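Local coordinates for protein ftsY (Mycoplasma mycoides, PDB 1ZU4) that serves as the receptor for the signal recognition particle, combining a helical-bundle domain with a P-loop-type alpha/beta domain of the SRP family, at residues L137-D142 against S178-A183; F108-V113 against E230-I235. One frame throughout, in Å; residues are numbered along the deposited sequence.

The NG domain of FtsY illustrates how strands from distant parts of the chain are brought into one sheet, with helices packed on it. From the N terminus the helical bundle leads to strand 106-111, which opens contact 2. After helix 118-131 comes strand 136-140, which opens contact 1; after 35 intervening residues segment 178-183, on helix 176-189, packs against that strand and closes this shorter loop. Strand 230-236 then pairs with 106-111 and closes contact 2, so contact 1 is nested inside it. Contact 2 joins two strands in the sheet's interior; contact 1 seats helix 176-189 on strand 136-140, nearer the sheet's edge. Their centres lie about 15 Å apart, with strand 194-198 between strands 136-140 and 106-111.

Contact 1 of 2, residues L137-D142 against S178-A183; sequences LIAAAD and SVVFDA
The methyl group of A139 lies against that of A183, the two coming together at an angle, with CB of A139 3.7 Å from CB of A183, and so small a pair lets a helix settle close to a strand. L137 extends this patch at one end: with CG anti to the backbone N (chi1 -177°), its CD2 branch reaches the backbone of A183, 3.4 Å from A183 O, and also touches A183 CB. At the other end V179 brings CG1 up to the peptide between A140 and A141, 3.8 Å from A140 O, while CG2 of V180 lies 4.0 Å from CB of A141. Helix 176-189 belongs to a right-handed beta-alpha-beta crossover, linking strand 164-167 to strand 194-198 and passing over strand 136-140, which lies between them in the sheet. The helix runs nearly antiparallel to that strand, at 161°, with segment axes 7.9 Å apart. A140 centres an inverse gamma turn, closed by a weak bond from A141 N to A139 O. Beyond the pair, V180 leans on M216, I219 and I220 of helix 206-221, and M216 also touches A141, while A183 rests on L195 of strand 194-198.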
ATOM      1  N   LEU A 137     -14.128  -5.359  14.038  1.00 19.20           N
ATOM      2  CA  LEU A 137     -14.439  -6.755  13.808  1.00 18.35           C
ATOM      3  C   LEU A 137     -13.733  -7.219  12.531  1.00 16.96           C
ATOM      4  O   LEU A 137     -13.723  -6.511  11.552  1.00 16.32           O
ATOM      5  CB  LEU A 137     -15.952  -6.923  13.661  1.00 18.22           C
ATOM      6  CG  LEU A 137     -16.452  -8.371  13.488  1.00 19.28           C
ATOM      7  CD1 LEU A 137     -16.159  -9.236  14.726  1.00 18.60           C
ATOM      8  CD2 LEU A 137     -17.942  -8.379  13.170  1.00 17.28           C
ATOM      9  N   ILE A 138     -13.122  -8.397  12.591  1.00 17.38           N
ATOM     10  CA  ILE A 138     -12.511  -9.070  11.445  1.00 17.68           C
ATOM     11  C   ILE A 138     -13.343 -10.296  11.036  1.00 18.06           C
ATOM     12  O   ILE A 138     -13.808 -11.086  11.903  1.00 16.45           O
ATOM     13  CB  ILE A 138     -11.083  -9.548  11.789  1.00 17.99           C
ATOM     14  CG1 ILE A 138     -10.158  -8.342  12.053  1.00 19.17           C
ATOM     15  CG2 ILE A 138     -10.501 -10.428  10.704  1.00 16.45           C
ATOM     16  CD1 ILE A 138      -8.977  -8.705  12.937  1.00 18.36           C
ATOM     17  N   ALA A 139     -13.509 -10.439   9.713  1.00 17.71           N
ATOM     18  CA  ALA A 139     -14.178 -11.572   9.112  1.00 18.37           C
ATOM     19  C   ALA A 139     -13.110 -12.320   8.434  1.00 18.49           C
ATOM     20  O   ALA A 139     -12.627 -11.887   7.393  1.00 18.82           O
ATOM     21  CB  ALA A 139     -15.292 -11.135   8.052  1.00 18.24           C
ATOM     22  N   ALA A 140     -12.742 -13.451   9.023  1.00 18.08           N
ATOM     23  CA  ALA A 140     -11.785 -14.404   8.460  1.00 17.02           C
ATOM     24  C   ALA A 140     -12.379 -15.179   7.279  1.00 17.71           C
ATOM     25  O   ALA A 140     -12.608 -16.406   7.375  1.00 15.25           O
ATOM     26  CB  ALA A 140     -11.350 -15.394   9.559  1.00 16.88           C
ATOM     27  N   ALA A 141     -12.592 -14.484   6.160  1.00 17.64           N
ATOM     28  CA  ALA A 141     -13.276 -15.072   4.996  1.00 20.81           C
ATOM     29  C   ALA A 141     -12.334 -15.653   3.950  1.00 22.90           C
ATOM     30  O   ALA A 141     -12.779 -16.042   2.867  1.00 22.28           O
ATOM     31  CB  ALA A 141     -14.221 -14.060   4.348  1.00 19.38           C
ATOM     32  N   ASP A 142     -11.042 -15.718   4.283  1.00 25.24           N
ATOM     33  CA  ASP A 142     -10.108 -16.537   3.522  1.00 28.50           C
ATOM     34  C   ASP A 142     -10.149 -17.905   4.155  1.00 30.37           C
ATOM     35  O   ASP A 142      -9.337 -18.232   5.035  1.00 31.08           O
ATOM     36  CB  ASP A 142      -8.691 -15.971   3.574  1.00 28.65           C
ATOM     37  CG  ASP A 142      -7.747 -16.650   2.602  1.00 30.72           C
ATOM     38  OD1 ASP A 142      -8.002 -17.799   2.170  1.00 32.69           O
ATOM     39  OD2 ASP A 142      -6.730 -16.024   2.259  1.00 34.25           O
ATOM     40  N   SER A 178     -20.417 -17.037   3.810  1.00 14.45           N
ATOM     41  CA  SER A 178     -21.159 -17.355   5.045  1.00 16.41           C
ATOM     42  C   SER A 178     -20.480 -16.709   6.250  1.00 16.01           C
ATOM     43  O   SER A 178     -21.148 -16.269   7.170  1.00 16.86           O
ATOM     44  CB  SER A 178     -21.363 -18.856   5.232  1.00 15.78           C
ATOM     45  OG  SER A 178     -20.114 -19.491   5.452  1.00 17.81           O
ATOM     46  N   VAL A 179     -19.158 -16.613   6.228  1.00 16.89           N
ATOM     47  CA  VAL A 179     -18.437 -15.895   7.301  1.00 16.53           C
ATOM     48  C   VAL A 179     -18.821 -14.393   7.261  1.00 16.37           C
ATOM     49  O   VAL A 179     -19.079 -13.773   8.290  1.00 17.14           O
ATOM     50  CB  VAL A 179     -16.931 -16.047   7.113  1.00 15.89           C
ATOM     51  CG1 VAL A 179     -16.154 -15.298   8.209  1.00 15.19           C
ATOM     52  CG2 VAL A 179     -16.530 -17.577   7.016  1.00 17.66           C
ATOM     53  N   VAL A 180     -18.894 -13.836   6.062  1.00 16.42           N
ATOM     54  CA  VAL A 180     -19.320 -12.424   5.898  1.00 16.70           C
ATOM     55  C   VAL A 180     -20.750 -12.262   6.381  1.00 16.69           C
ATOM     56  O   VAL A 180     -21.034 -11.349   7.137  1.00 18.56           O
ATOM     57  CB  VAL A 180     -19.057 -11.941   4.489  1.00 15.61           C
ATOM     58  CG1 VAL A 180     -19.719 -10.574   4.213  1.00 16.87           C
ATOM     59  CG2 VAL A 180     -17.538 -11.906   4.260  1.00 15.23           C
ATOM     60  N   PHE A 181     -21.644 -13.181   6.018  1.00 17.07           N
ATOM     61  CA  PHE A 181     -23.003 -13.174   6.609  1.00 17.25           C
ATOM     62  C   PHE A 181     -22.983 -13.116   8.150  1.00 17.64           C
ATOM     63  O   PHE A 181     -23.668 -12.282   8.781  1.00 17.79           O
ATOM     64  CB  PHE A 181     -23.831 -14.401   6.120  1.00 16.77           C
ATOM     65  CG  PHE A 181     -25.227 -14.475   6.702  1.00 18.21           C
ATOM     66  CD1 PHE A 181     -26.329 -14.142   5.929  1.00 19.03           C
ATOM     67  CD2 PHE A 181     -25.432 -14.905   8.015  1.00 19.26           C
ATOM     68  CE1 PHE A 181     -27.606 -14.216   6.441  1.00 21.22           C
ATOM     69  CE2 PHE A 181     -26.731 -14.990   8.552  1.00 21.82           C
ATOM     70  CZ  PHE A 181     -27.816 -14.638   7.752  1.00 20.97           C
ATOM     71  N   ASP A 182     -22.189 -13.979   8.771  1.00 17.80           N
ATOM     72  CA  ASP A 182     -22.112 -13.956  10.235  1.00 18.71           C
ATOM     73  C   ASP A 182     -21.530 -12.666  10.811  1.00 17.73           C
ATOM     74  O   ASP A 182     -22.064 -12.107  11.791  1.00 17.11           O
ATOM     75  CB  ASP A 182     -21.340 -15.169  10.755  1.00 18.63           C
ATOM     76  CG  ASP A 182     -22.159 -16.451  10.643  1.00 22.45           C
ATOM     77  OD1 ASP A 182     -23.415 -16.360  10.503  1.00 17.36           O
ATOM     78  OD2 ASP A 182     -21.541 -17.538  10.744  1.00 22.00           O
ATOM     79  N   ALA A 183     -20.472 -12.175  10.190  1.00 16.95           N
ATOM     80  CA  ALA A 183     -19.832 -10.909  10.644  1.00 18.39           C
ATOM     81  C   ALA A 183     -20.727  -9.661  10.526  1.00 20.65           C
ATOM     82  O   ALA A 183     -20.791  -8.806  11.444  1.00 20.55           O
ATOM     83  CB  ALA A 183     -18.511 -10.714   9.884  1.00 18.19           C
TER

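Contact 2 of 2, residues F108-V113 against E230-I235; sequences FMLVGV and EVLLVI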
ATOM      1  N   PHE A 108     -14.118  -2.548   5.027  1.00 13.21           N
ATOM      2  CA  PHE A 108     -12.974  -2.596   4.127  1.00 14.15           C
ATOM      3  C   PHE A 108     -12.673  -4.037   3.790  1.00 14.11           C
ATOM      4  O   PHE A 108     -12.595  -4.891   4.700  1.00 14.70           O
ATOM      5  CB  PHE A 108     -11.700  -2.054   4.791  1.00 14.26           C
ATOM      6  CG  PHE A 108     -11.762  -0.633   5.197  1.00 13.80           C
ATOM      7  CD1 PHE A 108     -10.770  -0.129   6.025  1.00 11.02           C
ATOM      8  CD2 PHE A 108     -12.806   0.215   4.764  1.00 11.83           C
ATOM      9  CE1 PHE A 108     -10.812   1.211   6.430  1.00 15.54           C
ATOM     10  CE2 PHE A 108     -12.859   1.548   5.150  1.00 12.53           C
ATOM     11  CZ  PHE A 108     -11.864   2.067   5.937  1.00 14.66           C
ATOM     12  N   MET A 109     -12.475  -4.325   2.514  1.00 13.66           N
ATOM     13  CA  MET A 109     -11.933  -5.654   2.152  1.00 16.36           C
ATOM     14  C   MET A 109     -10.449  -5.634   1.863  1.00 16.33           C
ATOM     15  O   MET A 109      -9.957  -4.711   1.293  1.00 18.76           O
ATOM     16  CB  MET A 109     -12.624  -6.179   0.911  1.00 16.34           C
ATOM     17  CG  MET A 109     -14.118  -6.170   0.997  1.00 20.48           C
ATOM     18  SD  MET A 109     -14.729  -6.906  -0.498  1.00 30.84           S
ATOM     19  CE  MET A 109     -16.320  -7.498   0.125  1.00 27.42           C
ATOM     20  N   LEU A 110      -9.731  -6.671   2.222  1.00 16.29           N
ATOM     21  CA  LEU A 110      -8.357  -6.770   1.816  1.00 16.74           C
ATOM     22  C   LEU A 110      -8.280  -7.858   0.748  1.00 16.46           C
ATOM     23  O   LEU A 110      -8.932  -8.898   0.869  1.00 16.22           O
ATOM     24  CB  LEU A 110      -7.457  -7.094   2.976  1.00 16.73           C
ATOM     25  CG  LEU A 110      -7.069  -6.032   4.030  1.00 19.99           C
ATOM     26  CD1 LEU A 110      -5.787  -5.445   3.672  1.00 23.04           C
ATOM     27  CD2 LEU A 110      -8.105  -4.953   4.324  1.00 20.11           C
ATOM     28  N   VAL A 111      -7.587  -7.548  -0.343  1.00 16.63           N
ATOM     29  CA  VAL A 111      -7.513  -8.470  -1.499  1.00 18.59           C
ATOM     30  C   VAL A 111      -6.084  -8.585  -1.990  1.00 19.65           C
ATOM     31  O   VAL A 111      -5.218  -7.822  -1.573  1.00 20.04           O
ATOM     32  CB  VAL A 111      -8.406  -8.024  -2.687  1.00 17.65           C
ATOM     33  CG1 VAL A 111      -9.876  -7.973  -2.287  1.00 17.88           C
ATOM     34  CG2 VAL A 111      -7.910  -6.679  -3.309  1.00 16.59           C
ATOM     35  N   GLY A 112      -5.865  -9.523  -2.902  1.00 22.77           N
ATOM     36  CA  GLY A 112      -4.563  -9.769  -3.498  1.00 24.24           C
ATOM     37  C   GLY A 112      -4.318 -11.267  -3.618  1.00 26.14           C
ATOM     38  O   GLY A 112      -5.083 -12.093  -3.075  1.00 23.88           O
ATOM     39  N   VAL A 113      -3.248 -11.618  -4.331  1.00 28.77           N
ATOM     40  CA  VAL A 113      -2.810 -13.022  -4.418  1.00 31.27           C
ATOM     41  C   VAL A 113      -2.184 -13.415  -3.107  1.00 32.98           C
ATOM     42  O   VAL A 113      -1.439 -12.645  -2.471  1.00 33.62           O
ATOM     43  CB  VAL A 113      -1.763 -13.314  -5.532  1.00 31.19           C
ATOM     44  CG1 VAL A 113      -0.417 -12.774  -5.158  1.00 31.56           C
ATOM     45  CG2 VAL A 113      -1.619 -14.821  -5.739  1.00 31.29           C
ATOM     46  N   GLU A 230     -13.730   0.577   1.181  1.00 15.29           N
ATOM     47  CA  GLU A 230     -12.435   0.383   0.540  1.00 16.13           C
ATOM     48  C   GLU A 230     -12.264  -1.088   0.180  1.00 16.26           C
ATOM     49  O   GLU A 230     -12.765  -1.974   0.879  1.00 13.96           O
ATOM     50  CB  GLU A 230     -11.284   0.804   1.506  1.00 18.95           C
ATOM     51  CG  GLU A 230     -11.330   2.332   1.934  1.00 18.23           C
ATOM     52  CD  GLU A 230     -10.887   3.272   0.843  1.00 19.15           C
ATOM     53  OE1 GLU A 230     -10.268   2.839  -0.169  1.00 17.30           O
ATOM     54  OE2 GLU A 230     -11.140   4.491   1.019  1.00 19.95           O
ATOM     55  N   VAL A 231     -11.504  -1.319  -0.887  1.00 14.43           N
ATOM     56  CA  VAL A 231     -11.071  -2.636  -1.330  1.00 13.55           C
ATOM     57  C   VAL A 231      -9.561  -2.470  -1.498  1.00 14.32           C
ATOM     58  O   VAL A 231      -9.084  -1.813  -2.437  1.00 13.77           O
ATOM     59  CB  VAL A 231     -11.789  -3.052  -2.695  1.00 14.30           C
ATOM     60  CG1 VAL A 231     -11.330  -4.436  -3.170  1.00 12.86           C
ATOM     61  CG2 VAL A 231     -13.307  -3.056  -2.541  1.00 12.47           C
ATOM     62  N   LEU A 232      -8.806  -3.039  -0.560  1.00 13.76           N
ATOM     63  CA  LEU A 232      -7.420  -2.688  -0.451  1.00 14.47           C
ATOM     64  C   LEU A 232      -6.521  -3.841  -0.903  1.00 14.40           C
ATOM     65  O   LEU A 232      -6.559  -4.945  -0.365  1.00 14.12           O
ATOM     66  CB  LEU A 232      -7.081  -2.186   0.968  1.00 14.58           C
ATOM     67  CG  LEU A 232      -7.831  -0.916   1.445  1.00 15.58           C
ATOM     68  CD1 LEU A 232      -7.661  -0.716   2.942  1.00 16.30           C
ATOM     69  CD2 LEU A 232      -7.395   0.361   0.704  1.00 16.79           C
ATOM     70  N   LEU A 233      -5.737  -3.560  -1.939  1.00 14.53           N
ATOM     71  CA  LEU A 233      -4.758  -4.507  -2.476  1.00 14.54           C
ATOM     72  C   LEU A 233      -3.367  -4.429  -1.811  1.00 13.98           C
ATOM     73  O   LEU A 233      -2.797  -3.358  -1.664  1.00 16.05           O
ATOM     74  CB  LEU A 233      -4.654  -4.253  -3.994  1.00 14.96           C
ATOM     75  CG  LEU A 233      -3.734  -5.151  -4.841  1.00 16.13           C
ATOM     76  CD1 LEU A 233      -4.221  -6.548  -4.715  1.00 17.24           C
ATOM     77  CD2 LEU A 233      -3.696  -4.685  -6.338  1.00 19.95           C
ATOM     78  N   VAL A 234      -2.782  -5.563  -1.437  1.00 15.12           N
ATOM     79  CA  VAL A 234      -1.498  -5.569  -0.749  1.00 14.06           C
ATOM     80  C   VAL A 234      -0.414  -5.797  -1.790  1.00 14.80           C
ATOM     81  O   VAL A 234      -0.459  -6.729  -2.590  1.00 14.69           O
ATOM     82  CB  VAL A 234      -1.410  -6.629   0.392  1.00 15.42           C
ATOM     83  CG1 VAL A 234      -0.009  -6.674   0.998  1.00 14.05           C
ATOM     84  CG2 VAL A 234      -2.396  -6.312   1.511  1.00 18.00           C
ATOM     85  N   ILE A 235       0.551  -4.910  -1.804  1.00 14.99           N
ATOM     86  CA  ILE A 235       1.701  -5.148  -2.632  1.00 16.65           C
ATOM     87  C   ILE A 235       2.869  -5.200  -1.702  1.00 16.18           C
ATOM     88  O   ILE A 235       3.087  -4.252  -0.952  1.00 17.18           O
ATOM     89  CB  ILE A 235       1.920  -3.993  -3.646  1.00 16.15           C
ATOM     90  CG1 ILE A 235       0.706  -3.882  -4.587  1.00 16.32           C
ATOM     91  CG2 ILE A 235       3.188  -4.253  -4.417  1.00 18.54           C
ATOM     92  CD1 ILE A 235       0.766  -2.690  -5.543  1.00 17.43           C
TER
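Over one face of the F108 ring lies the aliphatic part of E230, its CG 4.0 Å from the ring centroid and 27° off the normal, a CH-pi contact; CD1 of L232 approaches the same ring obliquely. F108 and E230 run side by side in the same direction, but their ring and carboxylate planes stand 83° apart. A bend at chi2 (-75°) turns the E230 chain so that its methylenes stay by the ring while the carboxylate leads away: OE1 forms a salt bridge with K285 and a hydrogen bond with S257 OG, and OE2 is hydrogen-bonded to D99 N, so that both oxygens have partners. K285 probably offsets the buried charge.

The backbones form a parallel ladder at the centre of the largely parallel sheet of this P-loop-type alpha/beta domain. M109 N gives a bond of 2.9 Å to E230 O, L232 N a nearly straight one of 2.7 Å to M109 O, and V111 N one of 2.8 Å to L232 O. The last rung, V234 N to V111 O at 3.3 Å, is weak, as the first strand gives way to a loop. Here G112, with no side chain, leaves room for CD1 of L233 to come within 3.5 Å of its CA; its carbonyl O is hydrogen-bonded to K118 NZ, consistent with the start of a P-loop (Walker A) motif.

On the face opposite F108, CG1 of V111 meets CG1 of V231 at 3.9 Å. On the F108 face, CD1 of L110 touches CG2 of V234 at 4.1 Å. Helix 118-131 packs on this face, with M125 against F108 and L232 and L122 against L110, while helix 241-250 places F250 on V111 and L233; within the sheet, strands 194-198 and 258-262 flank the pair.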